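Local coordinates for microtubule-associated protein 1A/1B, light chain 3 (PDB 3W1Y) that belongs to the ATG8 family of ubiquitin-like autophagy proteins and probably works on membranes through conjugation to a phospholipid such as phosphatidylethanolamine, at residues A[9-14]-A[121-126]; A[25-28]-A[34-37]. All coordinates share one frame; numbering follows the deposited sequence.

Contact 1 of 2, residues A[9-14]-A[121-126]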
# COMPACT_ATOMS: atom_id res chain seq x y z
N ARG A 9 -9.21 8.61 19.15
CA ARG A 9 -9.36 9.98 19.59
C ARG A 9 -10.71 10.61 19.26
O ARG A 9 -11.33 11.24 20.11
CB ARG A 9 -8.23 10.83 19.02
CG ARG A 9 -8.19 12.19 19.65
CD ARG A 9 -6.81 12.82 19.57
NE ARG A 9 -6.92 14.15 20.15
CZ ARG A 9 -7.54 15.16 19.56
NH1 ARG A 9 -8.06 14.99 18.35
NH2 ARG A 9 -7.63 16.34 20.18
N TYR A 10 -11.18 10.39 18.03
CA TYR A 10 -12.52 10.84 17.58
C TYR A 10 -13.69 10.39 18.47
O TYR A 10 -14.65 11.13 18.62
CB TYR A 10 -12.77 10.38 16.15
CG TYR A 10 -13.72 11.24 15.38
CD1 TYR A 10 -13.33 12.48 14.88
CD2 TYR A 10 -14.99 10.79 15.09
CE1 TYR A 10 -14.21 13.27 14.15
CE2 TYR A 10 -15.87 11.56 14.36
CZ TYR A 10 -15.46 12.80 13.90
OH TYR A 10 -16.32 13.53 13.18
N GLN A 11 -13.62 9.19 19.04
CA GLN A 11 -14.67 8.73 19.94
C GLN A 11 -14.63 9.36 21.33
O GLN A 11 -15.65 9.44 21.99
CB GLN A 11 -14.66 7.19 20.05
CG GLN A 11 -15.03 6.48 18.78
CD GLN A 11 -14.65 5.00 18.81
OE1 GLN A 11 -13.53 4.63 19.18
NE2 GLN A 11 -15.58 4.15 18.40
N TYR A 12 -13.46 9.83 21.77
CA TYR A 12 -13.38 10.54 23.05
C TYR A 12 -13.80 11.99 22.93
O TYR A 12 -14.24 12.59 23.90
CB TYR A 12 -11.96 10.47 23.64
CG TYR A 12 -11.61 9.11 24.14
CD1 TYR A 12 -10.98 8.19 23.31
CD2 TYR A 12 -11.93 8.71 25.45
CE1 TYR A 12 -10.64 6.91 23.75
CE2 TYR A 12 -11.60 7.41 25.91
CZ TYR A 12 -10.96 6.52 25.03
OH TYR A 12 -10.60 5.25 25.43
N THR A 13 -13.61 12.58 21.77
CA THR A 13 -13.84 14.02 21.61
C THR A 13 -15.15 14.34 20.93
O THR A 13 -15.55 15.49 20.90
CB THR A 13 -12.67 14.74 20.86
OG1 THR A 13 -12.46 14.10 19.60
CG2 THR A 13 -11.38 14.64 21.63
N ARG A 14 -15.82 13.33 20.36
CA ARG A 14 -17.15 13.50 19.79
C ARG A 14 -18.13 12.63 20.54
O ARG A 14 -17.84 11.44 20.78
CB ARG A 14 -17.17 13.13 18.31
CG ARG A 14 -16.82 14.26 17.36
CD ARG A 14 -15.37 14.75 17.53
NE ARG A 14 -14.98 15.63 16.43
CZ ARG A 14 -13.75 16.08 16.22
NH1 ARG A 14 -12.75 15.74 17.04
NH2 ARG A 14 -13.52 16.85 15.19
N ASP A 121 -18.32 0.20 13.59
CA ASP A 121 -18.62 0.61 14.94
C ASP A 121 -20.13 0.78 15.12
O ASP A 121 -20.84 1.04 14.16
CB ASP A 121 -17.95 1.96 15.16
CG ASP A 121 -17.88 2.34 16.58
OD1 ASP A 121 -18.80 3.02 17.09
OD2 ASP A 121 -16.90 1.92 17.19
N PRO A 122 -20.63 0.65 16.36
CA PRO A 122 -22.03 1.04 16.58
C PRO A 122 -22.40 2.46 16.10
O PRO A 122 -23.58 2.71 15.81
CB PRO A 122 -22.19 0.92 18.10
CG PRO A 122 -21.16 -0.07 18.51
CD PRO A 122 -20.00 0.09 17.58
N ASP A 123 -21.44 3.38 16.04
CA ASP A 123 -21.75 4.76 15.64
C ASP A 123 -21.84 4.92 14.11
O ASP A 123 -22.14 6.00 13.63
CB ASP A 123 -20.79 5.82 16.26
CG ASP A 123 -19.35 5.77 15.71
OD1 ASP A 123 -19.06 5.12 14.68
OD2 ASP A 123 -18.48 6.40 16.35
N GLY A 124 -21.59 3.84 13.37
CA GLY A 124 -21.73 3.89 11.92
C GLY A 124 -20.43 4.03 11.13
O GLY A 124 -20.43 3.75 9.93
N PHE A 125 -19.35 4.48 11.76
CA PHE A 125 -18.07 4.64 11.06
C PHE A 125 -17.34 3.31 11.00
O PHE A 125 -17.48 2.48 11.90
CB PHE A 125 -17.11 5.62 11.76
CG PHE A 125 -17.37 7.08 11.49
CD1 PHE A 125 -17.98 7.88 12.46
CD2 PHE A 125 -16.96 7.67 10.30
CE1 PHE A 125 -18.21 9.25 12.24
CE2 PHE A 125 -17.17 9.03 10.06
CZ PHE A 125 -17.82 9.81 11.04
N LEU A 126 -16.55 3.14 9.93
CA LEU A 126 -15.48 2.16 9.89
C LEU A 126 -14.20 2.87 10.37
O LEU A 126 -13.75 3.82 9.73
CB LEU A 126 -15.28 1.63 8.47
CG LEU A 126 -14.18 0.60 8.32
CD1 LEU A 126 -14.44 -0.61 9.25
CD2 LEU A 126 -14.03 0.18 6.85
O HOH W 1 -18.73 4.12 19.42

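Contact 2 of 2, residues A[25-28]-A[34-37]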
# COMPACT_ATOMS: atom_id res chain seq x y z
N SER A 25 -26.70 10.73 8.40
CA SER A 25 -26.86 11.64 7.29
C SER A 25 -26.10 11.12 6.06
O SER A 25 -26.63 11.16 4.95
CB SER A 25 -26.31 13.02 7.67
OG SER A 25 -26.92 13.48 8.86
N ALA A 26 -24.86 10.67 6.24
CA ALA A 26 -24.07 10.16 5.11
C ALA A 26 -24.79 9.01 4.40
O ALA A 26 -24.83 8.95 3.18
CB ALA A 26 -22.64 9.77 5.54
N ARG A 27 -25.41 8.13 5.17
CA ARG A 27 -26.02 6.96 4.59
C ARG A 27 -27.39 7.26 3.98
O ARG A 27 -27.84 6.53 3.08
CB ARG A 27 -26.07 5.81 5.62
CG ARG A 27 -24.62 5.34 6.07
CD ARG A 27 -23.97 4.43 5.01
NE ARG A 27 -24.64 3.13 4.98
CZ ARG A 27 -24.22 2.05 4.33
NH1 ARG A 27 -23.09 2.06 3.61
NH2 ARG A 27 -24.94 0.94 4.42
N LEU A 28 -28.05 8.30 4.47
CA LEU A 28 -29.31 8.74 3.90
C LEU A 28 -29.09 9.24 2.46
O LEU A 28 -29.88 8.93 1.57
CB LEU A 28 -29.99 9.81 4.77
CG LEU A 28 -31.15 10.59 4.13
CD1 LEU A 28 -32.38 9.69 3.85
CD2 LEU A 28 -31.56 11.83 4.93
N ILE A 34 -19.34 3.98 2.23
CA ILE A 34 -18.83 3.59 3.53
C ILE A 34 -18.16 4.81 4.15
O ILE A 34 -17.23 5.37 3.58
CB ILE A 34 -17.81 2.42 3.36
CG1 ILE A 34 -18.42 1.27 2.51
CG2 ILE A 34 -17.21 1.97 4.74
CD1 ILE A 34 -19.75 0.62 3.10
N PRO A 35 -18.67 5.25 5.32
CA PRO A 35 -17.96 6.31 6.07
C PRO A 35 -16.80 5.76 6.89
O PRO A 35 -16.96 4.83 7.68
CB PRO A 35 -19.05 6.92 6.96
CG PRO A 35 -20.09 5.81 7.11
CD PRO A 35 -19.94 4.85 5.96
N ILE A 36 -15.63 6.36 6.70
CA ILE A 36 -14.39 5.86 7.22
C ILE A 36 -13.71 6.97 8.02
O ILE A 36 -13.60 8.12 7.58
CB ILE A 36 -13.46 5.40 6.07
CG1 ILE A 36 -14.17 4.37 5.20
CG2 ILE A 36 -12.09 4.88 6.60
CD1 ILE A 36 -13.44 4.05 3.87
N LEU A 37 -13.27 6.62 9.23
CA LEU A 37 -12.55 7.56 10.08
C LEU A 37 -11.14 7.00 10.26
O LEU A 37 -11.00 5.91 10.81
CB LEU A 37 -13.30 7.71 11.42
CG LEU A 37 -12.94 8.81 12.43
CD1 LEU A 37 -11.52 8.58 12.96
CD2 LEU A 37 -13.08 10.17 11.83

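Contact 1 of 2, residues A[9-14]-A[121-126]
Tyr10 and Phe125 meet as an offset edge-to-face (T-shaped) pair: the edge of the tyrosine ring is directed toward the phenylalanine face, the planes stand at 82°, and the centroids are 5.7 Å apart. The closest atoms are Tyr10 CE2 and Phe125 CE1, at 3.9 Å. One face of the Tyr10 ring carries the CD methylene of Arg14, whose guanidinium in turn lays a face over CE1 of the tyrosine; at the guanidinium edge NH1 donates in plane to Thr13 OG1. At the edge of the Phe125 ring, in its plane, sits Asp123 OD1. Turning CG of Tyr10 anti to the backbone N (chi1 -153°) carries the ring off the helix to meet Phe125, and the phenol OH continues to a hydrogen bond with Glu22.

A polar layer accompanies the aromatic one. Gln11, extended beyond CG, brings NE2 to 2.9 Å from Asp121 OD2, the amide and carboxylate planes being 63° apart. A water bridges the same two side chains, donating to Asp121 OD1 at 2.6 Å and receiving a weak bond from Gln11 NE2. The loop that presents these groups is held by two successive Asx turns: Asp121 OD1 accepts from Asp123 N (2.9 Å), and Asp123 OD1 accepts from Phe125 N (3.0 Å). The first lies within the type I turn from Asp121 to Gly124; the second overlaps its end and reaches Phe125. Asp123 OD2 is claimed by a salt bridge to Arg19 and a hydrogen bond from Tyr127 OH.

N-terminal helices packed on a ubiquitin-like core mark the ATG8 family, and this contact holds the first, joining helix 9-13 to the loop entering strand 126-133, with helix 16-29 flanking Phe125 through Glu22 and Thr23, and Leu37 of strand 33-40 touching both aromatic rings.

Contact 2 of 2, residues A[25-28]-A[34-37]
This is a helix-on-sheet contact between the closing turns of helix 16-29 and the start of strand 33-40, two elements that follow one another in the chain with a short connection. It rests on van der Waals packing, with no hydrogen bond between the two segments, and Arg27 does most of the work. Its side chain bends at chi2 (-78°) and again at chi3 (-71°), turns which bring CD beside the proline ring and the guanidinium to the end of Ile34. There CD lies 4.2 Å from CD of Pro35, the arginine chain and the proline ring crossing at about a right angle. Farther out, Arg27 runs alongside Ile34, the two side chains pointing the same way, and NH1 comes within 3.7 Å of Ile34 CD1. That approach is oblique to the guanidinium plane. One polar partner lies nearby: NH1 donates to the carbonyl oxygen of His33, just ahead of the strand segment; CD touches the proline while NH1 bonds to the backbone beside it. Tyr116 of helix 112-119 touches both Arg27 and Ile34, and Phe125 borders Pro35. The helix thus lies against strand 33-40, an inner strand of the mixed sheet whose strand order, 2-1-4-3, is that of the beta-grasp fold of ubiquitin-like domains.

In the fold
Together the contacts illustrate how an N-terminal extension is fastened to a ubiquitin-like core at separate points. Contact 1 fixes helix 9-13 to a loop far along the chain, while contact 2 seats the end of the next helix, 16-29, on a strand close in sequence. Their centres lie about 12 Å apart, and they meet through the sheet: Leu126 N is 2.8 Å from Pro35 O, and Leu126 O is 2.9 Å from Leu37 N, both probable hydrogen bonds joining parallel strands 33-40 and 126-133. Packing adds to this seam, with Gly124 O 3.5 Å from Pro35 CG.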